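Local coordinates for protein enoyl-CoA hydratase carB homologue (Streptomyces cattleya, PDB 5O34) that probably acts as a crotonase-superfamily lyase in the biosynthesis of the antibiotic thienamycin, at residues N122-A136 / V260-H274. Residues are numbered along the deposited sequence; the frame is centred on the assembly and turned at random.
Sequences NAWIDDITDLYTTVA and VAGLERIRREAKESH
Arg267 reaches across to Asp126 and Asp130, one helical turn apart on helix 120-137, and both carboxylates meet the edge of its guanidinium group. Arg267 NH1 bonds Asp126 OD1 at 2.8 Å on the anti lone pair, the two planes being nearly coplanar (29° apart). Asp130 is gripped end-on: Arg267 NH2 at 2.9 Å and Arg267 NH1 both converge on Asp130 OD1, although that carboxylate is turned 67° from the guanidinium plane. Arg267 NH2 also donates to Glu264 OE2 on its own helix (3.1 Å), which helps to fix the rotation of the group. Thr129 CG2 packs over one guanidinium face; Thr129 OG1 bonds Ile125 O from above the carbonyl plane, sharing that oxygen with Thr129 N, and Thr133 OG1 likewise turns back to Thr129 O. Lys271, extended beyond CG, brings NZ to the syn side of Asp126 OD1 at 3.2 Å, well out of the carboxylate plane, with a weak bond to OD2. Asp126 OD1 thus accepts from two cations, which would probably favour its ionised form. Alongside the ion pairs Ile125 CG2 packs on Ala270 CB and Lys271 CG; toward the other end Ala136 CB meets Val260 CG2 at 3.8 Å. Beyond Ile125, Trp124 points its edge at the face of His274 in a T-shaped pair, the centroid of the Trp124 six-membered ring 5.5 Å from that of His274. Ala136 O accepts from Asn256 ND2, while Phe185 of helix 184-194 lies against Thr129 and Tyr132. With axes 9.3 Å apart at 175°, this is an antiparallel helix pair laced by a five-residue salt-bridge network, joining helix 120-137 to the C-terminal helical region of a crotonase-like fold.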
loop_
_atom_site.group_PDB
_atom_site.type_symbol
_atom_site.label_atom_id
_atom_site.label_comp_id
_atom_site.label_asym_id
_atom_site.label_seq_id
_atom_site.Cartn_x
_atom_site.Cartn_y
_atom_site.Cartn_z
ATOM N N ASN A 122 -21.312 16.501 14.318
ATOM C CA ASN A 122 -21.446 16.659 12.865
ATOM C C ASN A 122 -20.653 17.849 12.333
ATOM O O ASN A 122 -20.094 17.778 11.237
ATOM C CB ASN A 122 -22.922 16.758 12.458
ATOM C CG ASN A 122 -23.660 15.434 12.380
ATOM O OD1 ASN A 122 -23.195 14.379 12.844
ATOM N ND2 ASN A 122 -24.847 15.466 11.796
ATOM N N ALA A 123 -20.590 18.930 13.121
ATOM C CA ALA A 123 -19.850 20.140 12.782
ATOM C C ALA A 123 -18.351 19.948 13.037
ATOM O O ALA A 123 -17.542 20.562 12.338
ATOM C CB ALA A 123 -20.388 21.313 13.574
ATOM N N TRP A 124 -17.989 19.075 14.015
ATOM C CA TRP A 124 -16.600 18.707 14.331
ATOM C C TRP A 124 -16.013 17.998 13.105
ATOM O O TRP A 124 -15.009 18.466 12.565
ATOM C CB TRP A 124 -16.506 17.833 15.616
ATOM C CG TRP A 124 -15.151 17.223 15.918
ATOM C CD1 TRP A 124 -13.927 17.803 15.734
ATOM C CD2 TRP A 124 -14.898 15.954 16.556
ATOM N NE1 TRP A 124 -12.927 16.944 16.137
ATOM C CE2 TRP A 124 -13.495 15.802 16.649
ATOM C CE3 TRP A 124 -15.725 14.921 17.044
ATOM C CZ2 TRP A 124 -12.896 14.660 17.217
ATOM C CZ3 TRP A 124 -15.133 13.787 17.598
ATOM C CH2 TRP A 124 -13.736 13.667 17.686
ATOM N N ILE A 125 -16.717 16.957 12.609
ATOM C CA ILE A 125 -16.371 16.152 11.432
ATOM C C ILE A 125 -16.168 17.030 10.181
ATOM O O ILE A 125 -15.142 16.887 9.513
ATOM C CB ILE A 125 -17.398 14.991 11.222
ATOM C CG1 ILE A 125 -17.415 13.988 12.414
ATOM C CG2 ILE A 125 -17.223 14.269 9.881
ATOM C CD1 ILE A 125 -16.021 13.321 12.872
ATOM N N ASP A 126 -17.105 17.958 9.902
ATOM C CA ASP A 126 -17.012 18.878 8.762
ATOM C C ASP A 126 -15.750 19.742 8.796
ATOM O O ASP A 126 -15.138 19.936 7.750
ATOM C CB ASP A 126 -18.273 19.747 8.623
ATOM C CG ASP A 126 -19.451 19.047 7.968
ATOM O OD1 ASP A 126 -19.254 18.405 6.902
ATOM O OD2 ASP A 126 -20.582 19.172 8.492
ATOM N N ASP A 127 -15.334 20.225 9.983
ATOM C CA ASP A 127 -14.111 21.036 10.118
ATOM C C ASP A 127 -12.850 20.179 9.934
ATOM O O ASP A 127 -11.920 20.602 9.240
ATOM C CB ASP A 127 -14.085 21.815 11.451
ATOM C CG ASP A 127 -15.145 22.902 11.555
ATOM O OD1 ASP A 127 -15.479 23.515 10.509
ATOM O OD2 ASP A 127 -15.621 23.161 12.685
ATOM N N ILE A 128 -12.854 18.956 10.526
ATOM C CA ILE A 128 -11.815 17.917 10.448
ATOM C C ILE A 128 -11.564 17.550 8.990
ATOM O O ILE A 128 -10.420 17.586 8.523
ATOM C CB ILE A 128 -12.270 16.679 11.298
ATOM C CG1 ILE A 128 -12.218 17.012 12.784
ATOM C CG2 ILE A 128 -11.430 15.415 11.004
ATOM C CD1 ILE A 128 -10.812 17.120 13.323
ATOM N N THR A 129 -12.665 17.221 8.263
ATOM C CA THR A 129 -12.641 16.845 6.853
ATOM C C THR A 129 -12.106 17.989 6.008
ATOM O O THR A 129 -11.249 17.753 5.163
ATOM C CB THR A 129 -14.028 16.335 6.375
ATOM O OG1 THR A 129 -14.554 15.393 7.310
ATOM C CG2 THR A 129 -13.972 15.690 4.993
ATOM N N ASP A 130 -12.553 19.225 6.284
ATOM C CA ASP A 130 -12.098 20.424 5.567
ATOM C C ASP A 130 -10.617 20.690 5.814
ATOM O O ASP A 130 -9.922 21.093 4.885
ATOM C CB ASP A 130 -12.978 21.655 5.882
ATOM C CG ASP A 130 -14.409 21.594 5.335
ATOM O OD1 ASP A 130 -14.825 20.509 4.847
ATOM O OD2 ASP A 130 -15.122 22.622 5.420
ATOM N N LEU A 131 -10.121 20.382 7.031
ATOM C CA LEU A 131 -8.703 20.513 7.361
ATOM C C LEU A 131 -7.880 19.442 6.636
ATOM O O LEU A 131 -6.925 19.798 5.943
ATOM C CB LEU A 131 -8.447 20.496 8.887
ATOM C CG LEU A 131 -6.968 20.458 9.351
ATOM C CD1 LEU A 131 -6.177 21.643 8.834
ATOM C CD2 LEU A 131 -6.866 20.376 10.856
ATOM N N TYR A 132 -8.271 18.147 6.748
ATOM C CA TYR A 132 -7.533 17.061 6.085
ATOM C C TYR A 132 -7.522 17.210 4.566
ATOM O O TYR A 132 -6.475 17.003 3.946
ATOM C CB TYR A 132 -8.049 15.671 6.493
ATOM C CG TYR A 132 -8.022 15.371 7.978
ATOM C CD1 TYR A 132 -7.117 16.012 8.830
ATOM C CD2 TYR A 132 -8.840 14.389 8.522
ATOM C CE1 TYR A 132 -7.071 15.718 10.194
ATOM C CE2 TYR A 132 -8.779 14.065 9.877
ATOM C CZ TYR A 132 -7.908 14.748 10.710
ATOM O OH TYR A 132 -7.896 14.481 12.053
ATOM N N THR A 133 -8.668 17.615 3.969
ATOM C CA THR A 133 -8.763 17.804 2.519
ATOM C C THR A 133 -7.921 18.969 2.029
ATOM O O THR A 133 -7.300 18.822 0.975
ATOM C CB THR A 133 -10.216 17.889 2.003
ATOM O OG1 THR A 133 -10.952 18.878 2.727
ATOM C CG2 THR A 133 -10.938 16.539 2.048
ATOM N N THR A 134 -7.853 20.100 2.780
ATOM C CA THR A 134 -7.072 21.271 2.341
ATOM C C THR A 134 -5.552 20.977 2.435
ATOM O O THR A 134 -4.852 21.157 1.435
ATOM C CB THR A 134 -7.531 22.592 3.025
ATOM O OG1 THR A 134 -6.949 23.704 2.348
ATOM C CG2 THR A 134 -7.147 22.680 4.487
ATOM N N VAL A 135 -5.063 20.457 3.587
ATOM C CA VAL A 135 -3.647 20.107 3.793
ATOM C C VAL A 135 -3.139 19.200 2.648
ATOM O O VAL A 135 -2.035 19.411 2.148
ATOM C CB VAL A 135 -3.392 19.487 5.197
ATOM C CG1 VAL A 135 -1.952 18.987 5.346
ATOM C CG2 VAL A 135 -3.717 20.488 6.303
ATOM N N ALA A 136 -3.974 18.236 2.212
ATOM C CA ALA A 136 -3.674 17.293 1.133
ATOM C C ALA A 136 -3.957 17.838 -0.278
ATOM O O ALA A 136 -3.327 17.376 -1.234
ATOM C CB ALA A 136 -4.442 15.998 1.353
ATOM N N VAL A 260 -7.316 12.683 -1.500
ATOM C CA VAL A 260 -8.300 13.733 -1.196
ATOM C C VAL A 260 -9.735 13.175 -1.390
ATOM O O VAL A 260 -10.598 13.404 -0.536
ATOM C CB VAL A 260 -8.047 15.023 -2.034
ATOM C CG1 VAL A 260 -9.165 16.048 -1.847
ATOM C CG2 VAL A 260 -6.685 15.643 -1.707
ATOM N N ALA A 261 -9.961 12.413 -2.486
ATOM C CA ALA A 261 -11.260 11.791 -2.797
ATOM C C ALA A 261 -11.657 10.785 -1.703
ATOM O O ALA A 261 -12.832 10.702 -1.334
ATOM C CB ALA A 261 -11.197 11.095 -4.150
ATOM N N GLY A 262 -10.656 10.071 -1.182
ATOM C CA GLY A 262 -10.818 9.100 -0.115
ATOM C C GLY A 262 -11.314 9.736 1.165
ATOM O O GLY A 262 -12.239 9.215 1.789
ATOM N N LEU A 263 -10.704 10.888 1.541
ATOM C CA LEU A 263 -11.056 11.686 2.719
ATOM C C LEU A 263 -12.471 12.242 2.600
ATOM O O LEU A 263 -13.190 12.273 3.605
ATOM C CB LEU A 263 -10.060 12.849 2.918
ATOM C CG LEU A 263 -8.619 12.519 3.371
ATOM C CD1 LEU A 263 -7.714 13.698 3.140
ATOM C CD2 LEU A 263 -8.569 12.106 4.834
ATOM N N GLU A 264 -12.873 12.679 1.378
ATOM C CA GLU A 264 -14.211 13.222 1.096
ATOM C C GLU A 264 -15.341 12.199 1.293
ATOM O O GLU A 264 -16.423 12.570 1.749
ATOM C CB GLU A 264 -14.290 13.838 -0.315
ATOM C CG GLU A 264 -13.585 15.180 -0.463
ATOM C CD GLU A 264 -14.138 16.401 0.263
ATOM O OE1 GLU A 264 -13.578 17.501 0.045
ATOM O OE2 GLU A 264 -15.109 16.271 1.048
ATOM N N ARG A 265 -15.097 10.924 0.950
ATOM C CA ARG A 265 -16.075 9.854 1.138
ATOM C C ARG A 265 -16.291 9.512 2.619
ATOM O O ARG A 265 -17.374 9.051 2.977
ATOM C CB ARG A 265 -15.661 8.605 0.360
ATOM C CG ARG A 265 -16.231 8.576 -1.056
ATOM C CD ARG A 265 -15.955 7.262 -1.748
ATOM N NE ARG A 265 -14.520 7.061 -1.940
ATOM C CZ ARG A 265 -13.856 7.393 -3.040
ATOM N NH1 ARG A 265 -14.496 7.923 -4.075
ATOM N NH2 ARG A 265 -12.548 7.189 -3.118
ATOM N N ILE A 266 -15.268 9.746 3.472
ATOM C CA ILE A 266 -15.303 9.477 4.917
ATOM C C ILE A 266 -16.263 10.422 5.657
ATOM O O ILE A 266 -16.827 10.010 6.665
ATOM C CB ILE A 266 -13.868 9.470 5.584
ATOM C CG1 ILE A 266 -12.827 8.590 4.832
ATOM C CG2 ILE A 266 -13.899 9.098 7.078
ATOM C CD1 ILE A 266 -13.254 7.192 4.361
ATOM N N ARG A 267 -16.426 11.675 5.180
ATOM C CA ARG A 267 -17.261 12.714 5.803
ATOM C C ARG A 267 -18.579 12.166 6.400
ATOM O O ARG A 267 -18.757 12.194 7.623
ATOM C CB ARG A 267 -17.513 13.881 4.828
ATOM C CG ARG A 267 -18.127 15.130 5.476
ATOM C CD ARG A 267 -18.562 16.192 4.460
ATOM N NE ARG A 267 -17.442 16.754 3.696
ATOM C CZ ARG A 267 -16.695 17.786 4.090
ATOM N NH1 ARG A 267 -16.937 18.386 5.249
ATOM N NH2 ARG A 267 -15.690 18.213 3.336
ATOM N N ARG A 268 -19.444 11.600 5.552
ATOM C CA ARG A 268 -20.727 11.020 5.947
ATOM C C ARG A 268 -20.555 9.785 6.862
ATOM O O ARG A 268 -21.273 9.660 7.854
ATOM C CB ARG A 268 -21.578 10.746 4.688
ATOM C CG ARG A 268 -22.525 9.545 4.737
ATOM C CD ARG A 268 -23.899 9.852 5.305
ATOM N NE ARG A 268 -24.742 8.650 5.302
ATOM C CZ ARG A 268 -26.034 8.629 5.617
ATOM N NH1 ARG A 268 -26.664 9.749 5.950
ATOM N NH2 ARG A 268 -26.710 7.484 5.593
ATOM N N GLU A 269 -19.596 8.900 6.542
ATOM C CA GLU A 269 -19.289 7.689 7.322
ATOM C C GLU A 269 -18.844 7.997 8.765
ATOM O O GLU A 269 -19.369 7.398 9.706
ATOM C CB GLU A 269 -18.214 6.849 6.613
ATOM C CG GLU A 269 -18.709 6.094 5.391
ATOM C CD GLU A 269 -17.660 5.543 4.438
ATOM O OE1 GLU A 269 -16.453 5.557 4.779
ATOM O OE2 GLU A 269 -18.054 5.093 3.337
ATOM N N ALA A 270 -17.887 8.933 8.931
ATOM C CA ALA A 270 -17.341 9.370 10.228
ATOM C C ALA A 270 -18.424 9.966 11.129
ATOM O O ALA A 270 -18.380 9.775 12.346
ATOM C CB ALA A 270 -16.223 10.381 10.020
ATOM N N LYS A 271 -19.405 10.667 10.521
ATOM C CA LYS A 271 -20.546 11.265 11.212
ATOM C C LYS A 271 -21.380 10.194 11.924
ATOM O O LYS A 271 -21.577 10.293 13.138
ATOM C CB LYS A 271 -21.401 12.084 10.237
ATOM C CG LYS A 271 -20.874 13.492 10.037
ATOM C CD LYS A 271 -21.448 14.140 8.790
ATOM C CE LYS A 271 -20.967 15.558 8.646
ATOM N NZ LYS A 271 -21.525 16.194 7.433
ATOM N N GLU A 272 -21.807 9.148 11.187
ATOM C CA GLU A 272 -22.582 8.023 11.725
ATOM C C GLU A 272 -21.833 7.294 12.856
ATOM O O GLU A 272 -22.432 6.983 13.885
ATOM C CB GLU A 272 -22.930 7.025 10.610
ATOM C CG GLU A 272 -23.920 7.544 9.586
ATOM C CD GLU A 272 -24.210 6.555 8.477
ATOM O OE1 GLU A 272 -25.162 5.753 8.624
ATOM O OE2 GLU A 272 -23.463 6.565 7.473
ATOM N N SER A 273 -20.523 7.051 12.666
ATOM C CA SER A 273 -19.645 6.333 13.598
ATOM C C SER A 273 -19.384 7.038 14.946
ATOM O O SER A 273 -19.349 6.360 15.978
ATOM C CB SER A 273 -18.326 5.990 12.922
ATOM O OG SER A 273 -18.444 4.866 12.066
ATOM N N HIS A 274 -19.181 8.371 14.941
ATOM C CA HIS A 274 -18.941 9.132 16.172
ATOM C C HIS A 274 -20.246 9.528 16.883
ATOM O O HIS A 274 -21.338 9.129 16.476
ATOM C CB HIS A 274 -18.068 10.365 15.902
ATOM C CG HIS A 274 -16.655 10.033 15.532
ATOM N ND1 HIS A 274 -15.654 9.981 16.481
ATOM C CD2 HIS A 274 -16.122 9.745 14.322
ATOM C CE1 HIS A 274 -14.547 9.667 15.823
ATOM N NE2 HIS A 274 -14.782 9.512 14.523
#